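Local coordinates for hypothetical protein, similar to alpha-acetolactate decarboxylase (Staphylococcus aureus subsp. aureus, PDB 1XV2) that probably catalyses the decarboxylation of alpha-acetolactate to acetoin, and carries a bound zinc ion held by histidines, at residues 19-24 / 220-225; 85-90 / 199-204; 120-125 / 192-197. All blocks are in the same frame, centred on the assembly; numbering follows the deposited sequence.

Contact 1: residues 19-24 / 220-225; sequences AGLLEG and VKAKID
Ala-19 and Leu-21 meet Ala-222 and Ile-224 without a ring or any other flat side chain between them, so there are no stacked faces or edges across the contact; the nearest planar group is the peptide carbonyl of Asp-225, whose O lies 3.9 Å from Ala-19 CB. The work is done by methyl groups. Ala-19 CB presses on the branch methyl of Ile-224, with CB to CG2 at 3.4 Å, tighter than usual for two carbons. In Leu-21, CG anti to the carbonyl carbon (chi1 -74°) directs the branch toward 220-225, where methyl CD2 lies 4.1 Å from Ala-222 CB and equally far from Ile-224 CD1. The leucine and isoleucine side chains are roughly perpendicular, a looser fit than that of the alanine. No hydrogen bond joins the two segments, and with 170 Å² buried this is a small apolar patch near the surface.

Two turns in 19-24 set it up. Gly-20 ends helix 14-18 in a Schellman motif, and Leu-21 then sits at the centre of an inverse gamma turn. Polar grip comes from next door, since the carboxylate of Glu-23 is hydrogen-bonded to Thr-218 and Asn-216.

The patch thus fastens the loop after helix 14-18 to the chain leaving helix 217-221, with Thr-16 of the first helix and Phe-219 of the second packing on both Leu-21 and Ile-224, while Ser-108 and Asn-110 of the second subunit hydrogen-bond to the carbonyls of Val-220 and Ala-222.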
ATOM      1  N   ALA A  19     -12.644  -2.310  -9.981  1.00 20.36           N
ATOM      2  CA  ALA A  19     -13.964  -1.998  -9.448  1.00 21.34           C
ATOM      3  C   ALA A  19     -14.813  -1.150 -10.392  1.00 21.72           C
ATOM      4  O   ALA A  19     -16.018  -1.012 -10.184  1.00 22.03           O
ATOM      5  CB  ALA A  19     -13.825  -1.294  -8.104  1.00 22.34           C
ATOM      6  N   GLY A  20     -14.191  -0.569 -11.414  1.00 21.36           N
ATOM      7  CA  GLY A  20     -14.956   0.232 -12.353  1.00 21.40           C
ATOM      8  C   GLY A  20     -14.661   1.720 -12.390  1.00 22.53           C
ATOM      9  O   GLY A  20     -15.309   2.455 -13.135  1.00 23.57           O
ATOM     10  N   LEU A  21     -13.701   2.178 -11.593  1.00 21.84           N
ATOM     11  CA  LEU A  21     -13.356   3.595 -11.591  1.00 21.46           C
ATOM     12  C   LEU A  21     -12.278   3.827 -12.641  1.00 20.51           C
ATOM     13  O   LEU A  21     -11.085   3.817 -12.348  1.00 20.21           O
ATOM     14  CB  LEU A  21     -12.872   4.028 -10.202  1.00 21.32           C
ATOM     15  CG  LEU A  21     -13.986   4.154  -9.157  1.00 21.26           C
ATOM     16  CD1 LEU A  21     -14.571   2.790  -8.853  1.00 22.25           C
ATOM     17  CD2 LEU A  21     -13.430   4.779  -7.891  1.00 25.01           C
ATOM     18  N   LEU A  22     -12.720   4.050 -13.874  1.00 20.23           N
ATOM     19  CA  LEU A  22     -11.807   4.234 -14.990  1.00 19.33           C
ATOM     20  C   LEU A  22     -11.521   5.676 -15.403  1.00 18.41           C
ATOM     21  O   LEU A  22     -10.844   5.904 -16.404  1.00 17.86           O
ATOM     22  CB  LEU A  22     -12.330   3.443 -16.191  1.00 18.92           C
ATOM     23  CG  LEU A  22     -12.851   2.040 -15.851  1.00 19.42           C
ATOM     24  CD1 LEU A  22     -13.245   1.314 -17.131  1.00 18.91           C
ATOM     25  CD2 LEU A  22     -11.781   1.255 -15.093  1.00 19.76           C
ATOM     26  N   GLU A  23     -12.027   6.647 -14.649  1.00 17.17           N
ATOM     27  CA  GLU A  23     -11.776   8.048 -14.981  1.00 17.81           C
ATOM     28  C   GLU A  23     -10.286   8.390 -14.925  1.00 18.10           C
ATOM     29  O   GLU A  23      -9.575   7.949 -14.024  1.00 18.35           O
ATOM     30  CB  GLU A  23     -12.541   8.973 -14.028  1.00 18.49           C
ATOM     31  CG  GLU A  23     -14.003   9.180 -14.394  1.00 22.09           C
ATOM     32  CD  GLU A  23     -14.708  10.158 -13.465  1.00 24.42           C
ATOM     33  OE1 GLU A  23     -14.111  11.200 -13.123  1.00 27.14           O
ATOM     34  OE2 GLU A  23     -15.867   9.890 -13.091  1.00 27.04           O
ATOM     35  N   GLY A  24      -9.813   9.168 -15.893  1.00 17.29           N
ATOM     36  CA  GLY A  24      -8.415   9.566 -15.894  1.00 16.80           C
ATOM     37  C   GLY A  24      -8.247  10.559 -14.761  1.00 17.47           C
ATOM     38  O   GLY A  24      -8.965  11.555 -14.707  1.00 18.58           O
ATOM     39  N   VAL A 220     -13.620  10.080  -4.682  1.00 17.61           N
ATOM     40  CA  VAL A 220     -13.963  10.550  -3.344  1.00 18.20           C
ATOM     41  C   VAL A 220     -15.322  10.053  -2.837  1.00 19.02           C
ATOM     42  O   VAL A 220     -15.418   9.502  -1.738  1.00 17.89           O
ATOM     43  CB  VAL A 220     -13.951  12.107  -3.292  1.00 18.07           C
ATOM     44  CG1 VAL A 220     -14.675  12.608  -2.052  1.00 18.97           C
ATOM     45  CG2 VAL A 220     -12.519  12.613  -3.284  1.00 17.03           C
ATOM     46  N   LYS A 221     -16.363  10.244  -3.643  1.00 20.02           N
ATOM     47  CA  LYS A 221     -17.725   9.854  -3.262  1.00 20.13           C
ATOM     48  C   LYS A 221     -18.136   8.407  -3.529  1.00 20.95           C
ATOM     49  O   LYS A 221     -19.167   7.950  -3.025  1.00 19.18           O
ATOM     50  CB  LYS A 221     -18.736  10.756  -3.969  1.00 22.28           C
ATOM     51  CG  LYS A 221     -18.657  12.229  -3.637  1.00 25.39           C
ATOM     52  CD  LYS A 221     -19.748  12.967  -4.397  1.00 29.95           C
ATOM     53  CE  LYS A 221     -19.793  14.445  -4.062  1.00 33.86           C
ATOM     54  NZ  LYS A 221     -20.910  15.114  -4.798  1.00 36.59           N
ATOM     55  N   ALA A 222     -17.348   7.685  -4.315  1.00 20.02           N
ATOM     56  CA  ALA A 222     -17.699   6.315  -4.659  1.00 21.07           C
ATOM     57  C   ALA A 222     -17.732   5.303  -3.523  1.00 21.81           C
ATOM     58  O   ALA A 222     -16.918   5.347  -2.596  1.00 20.18           O
ATOM     59  CB  ALA A 222     -16.773   5.808  -5.764  1.00 22.49           C
ATOM     60  N   LYS A 223     -18.704   4.400  -3.605  1.00 22.12           N
ATOM     61  CA  LYS A 223     -18.846   3.313  -2.647  1.00 25.54           C
ATOM     62  C   LYS A 223     -18.287   2.143  -3.448  1.00 25.28           C
ATOM     63  O   LYS A 223     -19.003   1.500  -4.212  1.00 25.94           O
ATOM     64  CB  LYS A 223     -20.317   3.067  -2.303  1.00 28.41           C
ATOM     65  CG  LYS A 223     -20.528   1.938  -1.298  1.00 33.93           C
ATOM     66  CD  LYS A 223     -21.979   1.852  -0.851  1.00 38.13           C
ATOM     67  CE  LYS A 223     -22.193   0.710   0.134  1.00 40.51           C
ATOM     68  NZ  LYS A 223     -21.883  -0.614  -0.479  1.00 41.89           N
ATOM     69  N   ILE A 224     -16.995   1.893  -3.283  1.00 24.88           N
ATOM     70  CA  ILE A 224     -16.311   0.848  -4.029  1.00 23.90           C
ATOM     71  C   ILE A 224     -16.587  -0.574  -3.561  1.00 24.92           C
ATOM     72  O   ILE A 224     -16.388  -0.906  -2.394  1.00 24.71           O
ATOM     73  CB  ILE A 224     -14.784   1.098  -4.014  1.00 22.92           C
ATOM     74  CG1 ILE A 224     -14.501   2.569  -4.337  1.00 18.63           C
ATOM     75  CG2 ILE A 224     -14.098   0.203  -5.042  1.00 22.54           C
ATOM     76  CD1 ILE A 224     -13.034   2.968  -4.248  1.00 17.39           C
ATOM     77  N   ASP A 225     -17.050  -1.413  -4.486  1.00 26.47           N
ATOM     78  CA  ASP A 225     -17.334  -2.814  -4.184  1.00 28.37           C
ATOM     79  C   ASP A 225     -16.166  -3.665  -4.668  1.00 27.79           C
ATOM     80  O   ASP A 225     -15.916  -3.764  -5.868  1.00 27.61           O
ATOM     81  CB  ASP A 225     -18.624  -3.266  -4.876  1.00 30.97           C
ATOM     82  CG  ASP A 225     -18.873  -4.760  -4.728  1.00 33.56           C
ATOM     83  OD1 ASP A 225     -18.786  -5.277  -3.593  1.00 35.88           O
ATOM     84  OD2 ASP A 225     -19.163  -5.419  -5.750  1.00 37.83           O
TER

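Contact 2: residues 85-90 / 199-204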
ATOM      1  N   SER A  85      19.833  -2.849 -10.021  1.00 29.96           N
ATOM      2  CA  SER A  85      20.746  -3.247  -8.958  1.00 31.10           C
ATOM      3  C   SER A  85      21.360  -4.602  -9.300  1.00 31.17           C
ATOM      4  O   SER A  85      22.304  -5.052  -8.649  1.00 31.47           O
ATOM      5  CB  SER A  85      20.014  -3.315  -7.618  1.00 31.31           C
ATOM      6  OG  SER A  85      18.850  -4.110  -7.710  1.00 34.28           O
ATOM      7  N   LYS A  86      20.821  -5.242 -10.334  1.00 29.50           N
ATOM      8  CA  LYS A  86      21.320  -6.534 -10.782  1.00 28.58           C
ATOM      9  C   LYS A  86      20.994  -6.745 -12.257  1.00 28.29           C
ATOM     10  O   LYS A  86      19.906  -6.396 -12.717  1.00 26.12           O
ATOM     11  CB  LYS A  86      20.716  -7.669  -9.944  1.00 29.34           C
ATOM     12  CG  LYS A  86      21.222  -9.050 -10.346  1.00 31.80           C
ATOM     13  CD  LYS A  86      20.701 -10.151  -9.434  1.00 33.38           C
ATOM     14  CE  LYS A  86      21.354 -10.109  -8.061  1.00 34.64           C
ATOM     15  NZ  LYS A  86      20.858 -11.208  -7.175  1.00 33.72           N
ATOM     16  N   THR A  87      21.950  -7.308 -12.989  1.00 26.49           N
ATOM     17  CA  THR A  87      21.789  -7.574 -14.412  1.00 26.49           C
ATOM     18  C   THR A  87      22.264  -8.994 -14.694  1.00 26.50           C
ATOM     19  O   THR A  87      23.188  -9.477 -14.039  1.00 25.93           O
ATOM     20  CB  THR A  87      22.631  -6.593 -15.252  1.00 27.30           C
ATOM     21  OG1 THR A  87      22.275  -5.246 -14.917  1.00 28.35           O
ATOM     22  CG2 THR A  87      22.390  -6.815 -16.732  1.00 25.76           C
ATOM     23  N   PHE A  88      21.632  -9.660 -15.661  1.00 25.73           N
ATOM     24  CA  PHE A  88      22.004 -11.026 -16.025  1.00 24.25           C
ATOM     25  C   PHE A  88      21.260 -11.499 -17.272  1.00 24.19           C
ATOM     26  O   PHE A  88      20.107 -11.131 -17.496  1.00 24.55           O
ATOM     27  CB  PHE A  88      21.729 -11.977 -14.855  1.00 24.60           C
ATOM     28  CG  PHE A  88      20.277 -12.086 -14.481  1.00 25.65           C
ATOM     29  CD1 PHE A  88      19.440 -12.981 -15.141  1.00 26.42           C
ATOM     30  CD2 PHE A  88      19.748 -11.300 -13.465  1.00 24.63           C
ATOM     31  CE1 PHE A  88      18.093 -13.093 -14.789  1.00 26.73           C
ATOM     32  CE2 PHE A  88      18.404 -11.403 -13.105  1.00 25.64           C
ATOM     33  CZ  PHE A  88      17.576 -12.301 -13.767  1.00 25.80           C
ATOM     34  N   PRO A  89      21.918 -12.320 -18.104  1.00 22.30           N
ATOM     35  CA  PRO A  89      21.297 -12.827 -19.330  1.00 22.36           C
ATOM     36  C   PRO A  89      20.460 -14.094 -19.169  1.00 21.80           C
ATOM     37  O   PRO A  89      20.536 -14.784 -18.153  1.00 21.30           O
ATOM     38  CB  PRO A  89      22.497 -13.045 -20.246  1.00 22.57           C
ATOM     39  CG  PRO A  89      23.536 -13.526 -19.292  1.00 21.92           C
ATOM     40  CD  PRO A  89      23.367 -12.603 -18.095  1.00 22.58           C
ATOM     41  N   LEU A  90      19.654 -14.378 -20.189  1.00 21.41           N
ATOM     42  CA  LEU A  90      18.805 -15.564 -20.227  1.00 21.05           C
ATOM     43  C   LEU A  90      18.582 -15.929 -21.685  1.00 22.00           C
ATOM     44  O   LEU A  90      18.479 -15.049 -22.541  1.00 22.23           O
ATOM     45  CB  LEU A  90      17.456 -15.305 -19.550  1.00 21.02           C
ATOM     46  CG  LEU A  90      17.447 -15.123 -18.029  1.00 21.92           C
ATOM     47  CD1 LEU A  90      16.012 -14.929 -17.549  1.00 22.82           C
ATOM     48  CD2 LEU A  90      18.065 -16.340 -17.358  1.00 22.39           C
ATOM     49  N   VAL A 199      18.503  -9.799 -21.880  1.00 19.25           N
ATOM     50  CA  VAL A 199      19.239  -9.365 -20.701  1.00 19.55           C
ATOM     51  C   VAL A 199      18.166  -8.950 -19.698  1.00 19.72           C
ATOM     52  O   VAL A 199      17.216  -8.255 -20.058  1.00 19.63           O
ATOM     53  CB  VAL A 199      20.142  -8.146 -21.000  1.00 19.95           C
ATOM     54  CG1 VAL A 199      20.769  -7.630 -19.708  1.00 20.39           C
ATOM     55  CG2 VAL A 199      21.223  -8.533 -21.995  1.00 20.36           C
ATOM     56  N   VAL A 200      18.305  -9.391 -18.456  1.00 18.64           N
ATOM     57  CA  VAL A 200      17.338  -9.057 -17.423  1.00 19.10           C
ATOM     58  C   VAL A 200      17.926  -8.101 -16.391  1.00 20.96           C
ATOM     59  O   VAL A 200      19.001  -8.350 -15.839  1.00 19.25           O
ATOM     60  CB  VAL A 200      16.843 -10.320 -16.676  1.00 18.34           C
ATOM     61  CG1 VAL A 200      15.822  -9.931 -15.616  1.00 17.09           C
ATOM     62  CG2 VAL A 200      16.237 -11.314 -17.665  1.00 17.98           C
ATOM     63  N   GLU A 201      17.211  -7.011 -16.139  1.00 21.13           N
ATOM     64  CA  GLU A 201      17.629  -6.022 -15.151  1.00 23.11           C
ATOM     65  C   GLU A 201      16.574  -5.962 -14.053  1.00 22.86           C
ATOM     66  O   GLU A 201      15.373  -5.903 -14.332  1.00 24.29           O
ATOM     67  CB  GLU A 201      17.782  -4.644 -15.799  1.00 23.87           C
ATOM     68  CG  GLU A 201      18.976  -4.532 -16.724  1.00 28.25           C
ATOM     69  CD  GLU A 201      18.985  -3.230 -17.496  1.00 30.38           C
ATOM     70  OE1 GLU A 201      18.113  -3.053 -18.374  1.00 34.24           O
ATOM     71  OE2 GLU A 201      19.858  -2.382 -17.225  1.00 32.04           O
ATOM     72  N   ILE A 202      17.023  -5.985 -12.805  1.00 21.49           N
ATOM     73  CA  ILE A 202      16.113  -5.938 -11.670  1.00 22.24           C
ATOM     74  C   ILE A 202      16.456  -4.786 -10.734  1.00 22.75           C
ATOM     75  O   ILE A 202      17.615  -4.373 -10.634  1.00 21.05           O
ATOM     76  CB  ILE A 202      16.175  -7.244 -10.847  1.00 21.61           C
ATOM     77  CG1 ILE A 202      15.890  -8.447 -11.741  1.00 23.03           C
ATOM     78  CG2 ILE A 202      15.153  -7.198  -9.720  1.00 23.00           C
ATOM     79  CD1 ILE A 202      15.971  -9.777 -11.012  1.00 24.05           C
ATOM     80  N   GLN A 203      15.436  -4.269 -10.057  1.00 23.54           N
ATOM     81  CA  GLN A 203      15.610  -3.195  -9.090  1.00 23.85           C
ATOM     82  C   GLN A 203      14.696  -3.494  -7.908  1.00 23.39           C
ATOM     83  O   GLN A 203      13.488  -3.661  -8.079  1.00 24.64           O
ATOM     84  CB  GLN A 203      15.242  -1.841  -9.697  1.00 25.83           C
ATOM     85  CG  GLN A 203      15.443  -0.683  -8.725  1.00 27.91           C
ATOM     86  CD  GLN A 203      15.021   0.657  -9.294  1.00 28.61           C
ATOM     87  OE1 GLN A 203      15.242   1.699  -8.676  1.00 31.06           O
ATOM     88  NE2 GLN A 203      14.407   0.640 -10.472  1.00 29.56           N
ATOM     89  N   ASN A 204      15.277  -3.575  -6.715  1.00 21.34           N
ATOM     90  CA  ASN A 204      14.509  -3.858  -5.509  1.00 22.37           C
ATOM     91  C   ASN A 204      14.133  -2.541  -4.832  1.00 21.72           C
ATOM     92  O   ASN A 204      14.973  -1.660  -4.669  1.00 22.30           O
ATOM     93  CB  ASN A 204      15.337  -4.732  -4.564  1.00 23.41           C
ATOM     94  CG  ASN A 204      15.871  -5.980  -5.250  1.00 24.59           C
ATOM     95  OD1 ASN A 204      15.109  -6.867  -5.642  1.00 24.54           O
ATOM     96  ND2 ASN A 204      17.186  -6.047  -5.409  1.00 25.97           N
TER
HETATM   97  O   HOH W   1      22.334  -3.131 -16.570  1.00 38.72           O
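Phe-88 holds its CG between the backbone N and the carbonyl carbon (chi1 64°), a torsion that leans the ring toward the neighbouring strand, alongside Val-200. Ser-85 uses a similar setting (chi1 52°) to fold its hydroxyl back onto the carbonyl of Ile-202. The first of these torsions produces a CH-pi contact: Val-200 CB lies 3.8 Å from the centroid of the Phe-88 ring, over one face and offset toward the rim. Beside it, Val-200 CG1 touches Phe-88 CZ at 3.5 Å. The valine's other methyl, CG2, reaches Leu-90 CD1 and still borders the ring at CE1. At the ring edge, in its plane, Ile-202 CD1 reaches Phe-88 CE2 at 3.6 Å. Helix 95-105 packs on the face of the sheet that carries Phe-88, Val-200 and Ile-202, placing Ile-102 and Glu-105 against Ile-202.

Ile-202 O takes one strong donor, Ser-85 N at 2.8 Å, nearly head-on to the carbonyl, and the second torsion adds a longer one, Ser-85 OG, which donates to Ile-202 O from above the carbonyl plane at 3.2 Å; Lys-86 N adds a weak third bond.

The other face of the sheet is more polar. Thr-87 and Glu-201 run side by side, and one water links Thr-87 OG1 to Glu-201 OE2, donating to the carboxylate. Next to this bridge Thr-87 CG2 is packed tightly on Val-199 CG1, 3.5 Å away.

The bond from Ile-202 N to Lys-86 O, and the two bonds of Phe-88 with Val-200, continue the ladder. With Ser-85 and Lys-86 both opposite Ile-202, it is a regular antiparallel pairing opened by a classic beta bulge, here at the start of strand 86-94.

Contact 3: residues 120-125 / 192-197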
ATOM      1  N   THR A 120      15.714 -10.452 -27.884  1.00 19.78           N
ATOM      2  CA  THR A 120      14.855 -11.125 -28.849  1.00 19.40           C
ATOM      3  C   THR A 120      13.938 -12.135 -28.156  1.00 18.88           C
ATOM      4  O   THR A 120      14.341 -12.820 -27.218  1.00 17.26           O
ATOM      5  CB  THR A 120      15.690 -11.857 -29.917  1.00 21.56           C
ATOM      6  OG1 THR A 120      16.597 -12.762 -29.276  1.00 23.69           O
ATOM      7  CG2 THR A 120      16.479 -10.859 -30.753  1.00 21.02           C
ATOM      8  N   PHE A 121      12.699 -12.216 -28.622  1.00 18.35           N
ATOM      9  CA  PHE A 121      11.729 -13.135 -28.045  1.00 18.87           C
ATOM     10  C   PHE A 121      11.225 -14.092 -29.102  1.00 19.85           C
ATOM     11  O   PHE A 121      10.738 -13.665 -30.150  1.00 20.23           O
ATOM     12  CB  PHE A 121      10.553 -12.355 -27.465  1.00 17.43           C
ATOM     13  CG  PHE A 121      10.929 -11.481 -26.309  1.00 18.49           C
ATOM     14  CD1 PHE A 121      10.905 -11.977 -25.008  1.00 17.37           C
ATOM     15  CD2 PHE A 121      11.345 -10.171 -26.523  1.00 17.21           C
ATOM     16  CE1 PHE A 121      11.292 -11.177 -23.932  1.00 18.58           C
ATOM     17  CE2 PHE A 121      11.735  -9.364 -25.452  1.00 17.43           C
ATOM     18  CZ  PHE A 121      11.708  -9.869 -24.155  1.00 16.61           C
ATOM     19  N   LYS A 122      11.349 -15.387 -28.827  1.00 19.99           N
ATOM     20  CA  LYS A 122      10.893 -16.407 -29.761  1.00 21.17           C
ATOM     21  C   LYS A 122       9.387 -16.295 -29.908  1.00 19.95           C
ATOM     22  O   LYS A 122       8.843 -16.468 -30.995  1.00 20.83           O
ATOM     23  CB  LYS A 122      11.247 -17.804 -29.247  1.00 21.74           C
ATOM     24  CG  LYS A 122      12.709 -17.982 -28.909  1.00 27.72           C
ATOM     25  CD  LYS A 122      13.034 -19.434 -28.592  1.00 32.75           C
ATOM     26  CE  LYS A 122      12.866 -20.310 -29.824  1.00 35.82           C
ATOM     27  NZ  LYS A 122      13.324 -21.709 -29.582  1.00 38.85           N
ATOM     28  N   HIS A 123       8.719 -16.000 -28.798  1.00 20.16           N
ATOM     29  CA  HIS A 123       7.270 -15.870 -28.790  1.00 20.28           C
ATOM     30  C   HIS A 123       6.834 -14.726 -27.875  1.00 18.22           C
ATOM     31  O   HIS A 123       7.402 -14.525 -26.808  1.00 18.70           O
ATOM     32  CB  HIS A 123       6.646 -17.189 -28.322  1.00 22.95           C
ATOM     33  CG  HIS A 123       5.153 -17.153 -28.210  1.00 27.07           C
ATOM     34  ND1 HIS A 123       4.332 -16.842 -29.273  1.00 28.71           N
ATOM     35  CD2 HIS A 123       4.332 -17.408 -27.163  1.00 28.52           C
ATOM     36  CE1 HIS A 123       3.070 -16.908 -28.885  1.00 27.83           C
ATOM     37  NE2 HIS A 123       3.043 -17.250 -27.610  1.00 28.65           N
HETATM   38  N   MSE A 124       5.833 -13.969 -28.309  1.00 16.64           N
HETATM   39  CA  MSE A 124       5.309 -12.861 -27.518  1.00 15.84           C
HETATM   40  C   MSE A 124       3.796 -12.870 -27.681  1.00 12.85           C
HETATM   41  O   MSE A 124       3.285 -12.949 -28.795  1.00 12.74           O
HETATM   42  CB  MSE A 124       5.903 -11.525 -27.997  1.00 15.39           C
HETATM   43  CG  MSE A 124       5.433 -10.292 -27.223  1.00 14.55           C
HETATM   44 SE   MSE A 124       5.696 -10.353 -25.304  1.00 17.49          SE
HETATM   45  CE  MSE A 124       7.627 -10.290 -25.241  1.00 16.55           C
ATOM     46  N   HIS A 125       3.089 -12.804 -26.558  1.00 13.85           N
ATOM     47  CA  HIS A 125       1.631 -12.822 -26.550  1.00 12.92           C
ATOM     48  C   HIS A 125       1.119 -11.709 -25.636  1.00 13.28           C
ATOM     49  O   HIS A 125       1.362 -11.732 -24.434  1.00 11.82           O
ATOM     50  CB  HIS A 125       1.149 -14.191 -26.048  1.00 14.12           C
ATOM     51  CG  HIS A 125      -0.340 -14.339 -25.994  1.00 16.36           C
ATOM     52  ND1 HIS A 125      -0.954 -15.509 -25.604  1.00 15.42           N
ATOM     53  CD2 HIS A 125      -1.337 -13.466 -26.270  1.00 15.42           C
ATOM     54  CE1 HIS A 125      -2.265 -15.352 -25.642  1.00 15.55           C
ATOM     55  NE2 HIS A 125      -2.524 -14.121 -26.043  1.00 14.97           N
ATOM     56  N   ASP A 192       1.914 -13.938 -22.120  1.00 14.87           N
ATOM     57  CA  ASP A 192       2.842 -15.054 -22.225  1.00 16.14           C
ATOM     58  C   ASP A 192       3.982 -14.673 -23.164  1.00 16.65           C
ATOM     59  O   ASP A 192       3.833 -13.776 -24.001  1.00 14.12           O
ATOM     60  CB  ASP A 192       2.098 -16.291 -22.747  1.00 16.43           C
ATOM     61  CG  ASP A 192       2.965 -17.539 -22.787  1.00 17.89           C
ATOM     62  OD1 ASP A 192       3.891 -17.667 -21.958  1.00 16.70           O
ATOM     63  OD2 ASP A 192       2.700 -18.407 -23.644  1.00 18.61           O
ATOM     64  N   PHE A 193       5.123 -15.342 -23.010  1.00 16.00           N
ATOM     65  CA  PHE A 193       6.275 -15.074 -23.859  1.00 16.84           C
ATOM     66  C   PHE A 193       7.362 -16.131 -23.702  1.00 18.24           C
ATOM     67  O   PHE A 193       7.373 -16.905 -22.741  1.00 16.91           O
ATOM     68  CB  PHE A 193       6.857 -13.687 -23.547  1.00 14.16           C
ATOM     69  CG  PHE A 193       7.538 -13.599 -22.212  1.00 14.79           C
ATOM     70  CD1 PHE A 193       8.918 -13.748 -22.108  1.00 14.50           C
ATOM     71  CD2 PHE A 193       6.799 -13.384 -21.054  1.00 13.49           C
ATOM     72  CE1 PHE A 193       9.551 -13.684 -20.868  1.00 14.24           C
ATOM     73  CE2 PHE A 193       7.424 -13.319 -19.809  1.00 13.93           C
ATOM     74  CZ  PHE A 193       8.803 -13.470 -19.716  1.00 12.90           C
ATOM     75  N   GLU A 194       8.268 -16.157 -24.671  1.00 18.62           N
ATOM     76  CA  GLU A 194       9.390 -17.082 -24.655  1.00 21.09           C
ATOM     77  C   GLU A 194      10.614 -16.301 -25.114  1.00 20.19           C
ATOM     78  O   GLU A 194      10.635 -15.761 -26.222  1.00 19.92           O
ATOM     79  CB  GLU A 194       9.126 -18.260 -25.596  1.00 23.91           C
ATOM     80  CG  GLU A 194      10.314 -19.197 -25.759  1.00 32.50           C
ATOM     81  CD  GLU A 194       9.959 -20.467 -26.516  1.00 37.10           C
ATOM     82  OE1 GLU A 194       9.422 -20.359 -27.641  1.00 39.85           O
ATOM     83  OE2 GLU A 194      10.220 -21.572 -25.986  1.00 39.15           O
ATOM     84  N   VAL A 195      11.628 -16.227 -24.260  1.00 19.29           N
ATOM     85  CA  VAL A 195      12.840 -15.495 -24.601  1.00 19.79           C
ATOM     86  C   VAL A 195      13.786 -16.295 -25.490  1.00 20.54           C
ATOM     87  O   VAL A 195      13.914 -17.510 -25.343  1.00 19.60           O
ATOM     88  CB  VAL A 195      13.616 -15.073 -23.337  1.00 20.22           C
ATOM     89  CG1 VAL A 195      12.763 -14.141 -22.489  1.00 18.01           C
ATOM     90  CG2 VAL A 195      14.023 -16.311 -22.537  1.00 19.97           C
ATOM     91  N   ASP A 196      14.424 -15.609 -26.432  1.00 20.91           N
ATOM     92  CA  ASP A 196      15.396 -16.251 -27.305  1.00 22.53           C
ATOM     93  C   ASP A 196      16.734 -15.898 -26.679  1.00 22.40           C
ATOM     94  O   ASP A 196      17.457 -16.759 -26.185  1.00 22.17           O
ATOM     95  CB  ASP A 196      15.334 -15.683 -28.725  1.00 24.18           C
ATOM     96  CG  ASP A 196      16.296 -16.386 -29.673  1.00 25.54           C
ATOM     97  OD1 ASP A 196      17.445 -16.662 -29.268  1.00 25.14           O
ATOM     98  OD2 ASP A 196      15.910 -16.660 -30.826  1.00 27.02           O
ATOM     99  N   ASP A 197      17.045 -14.606 -26.697  1.00 22.89           N
ATOM    100  CA  ASP A 197      18.280 -14.099 -26.118  1.00 23.94           C
ATOM    101  C   ASP A 197      17.967 -12.714 -25.562  1.00 22.53           C
ATOM    102  O   ASP A 197      17.649 -11.793 -26.319  1.00 22.35           O
ATOM    103  CB  ASP A 197      19.372 -14.001 -27.184  1.00 26.37           C
ATOM    104  CG  ASP A 197      20.750 -13.812 -26.584  1.00 30.43           C
ATOM    105  OD1 ASP A 197      20.922 -12.913 -25.734  1.00 34.10           O
ATOM    106  OD2 ASP A 197      21.668 -14.563 -26.969  1.00 35.10           O
TER
HETATM  107  O   HOH W   2      13.143 -22.059 -26.634  1.00 39.88           O
HETATM  108  O   HOH W   3       0.571 -17.879 -25.656  1.00 22.92           O
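Two classic beta bulges punctuate this antiparallel pairing of strand 120-127 with strand 187-195 and the corner that follows it: Lys-122 and His-123 share Glu-194 as their opposite number, and Asp-196 and Asp-197 share Thr-120. At the second bulge Thr-120 O accepts from Asp-196 N at 2.9 Å and, more loosely, from Asp-197 N, both donors coming from the same face of the carbonyl plane. Asp-197 O in turn takes Thr-120 N and Thr-120 OG1. At the first bulge His-123 N approaches Glu-194 O in the carbonyl plane, on a lone pair, with a nearly straight N-H...O angle of 170°; the bond from Lys-122 N to the same oxygen is weak.

Round Met-124 and Phe-193, Phe-121 CE1 touches Val-195 CG1 at 3.6 Å, and Phe-121 CD1 lies 3.9 Å from Phe-193 CD1. Selenomethionine Met-124 is bent at chi2 and chi3, which curls methyl CE back until it rests over a face of the Phe-121 ring and 3.9 Å from Phe-193 CB. Ile-158 of strand 154-163 and Phe-179 of strand 174-181 close round this cluster.

The polar face relies on water. One molecule is shared by His-123 NE2, His-125 ND1 and Asp-192 OD2, lying in the plane of the His-123 ring; His-125 is also tied to Glu-148 through NE2. Lys-122 crosses the Glu-194 side chain at a slant, CB 3.5 Å from OE1, while its NZ stays 4.6 Å from that OE1, bonds to Gln-92 and is linked to Glu-194 OE2 by a second water whose bond to the carboxylate is weak.

Classic bulges accentuate strand twist; these fall where the chain turns, at Lys-122 and at 196-197, consistent with the curl of the sheet, whose strand 187-195 also supplies the zinc ligand His-189.

Overall arrangement
Contacts 2 and 3 belong to one curled antiparallel sheet, their centres about 17 Å apart. Strand 187-195 runs on through the corner at 196-197 into strand 198-204, and strand 86-94 pairs with both. Contact 1 lies on the opposite side of the chain's centre, about 36 Å from either of them between centres, beside the second subunit. In sequence the pairings enclose one another: 19-24 with 220-225 outermost, then 85-90 with 199-204, then 120-125 with 192-197. Contact 1 thus joins parts close to the two ends of the chain, and the curled sheet is formed by residues in between. Zinc ligands His-176, His-178 and His-189 fall within the innermost loop, and the Met-124 side chain lies about 12 Å from the metal.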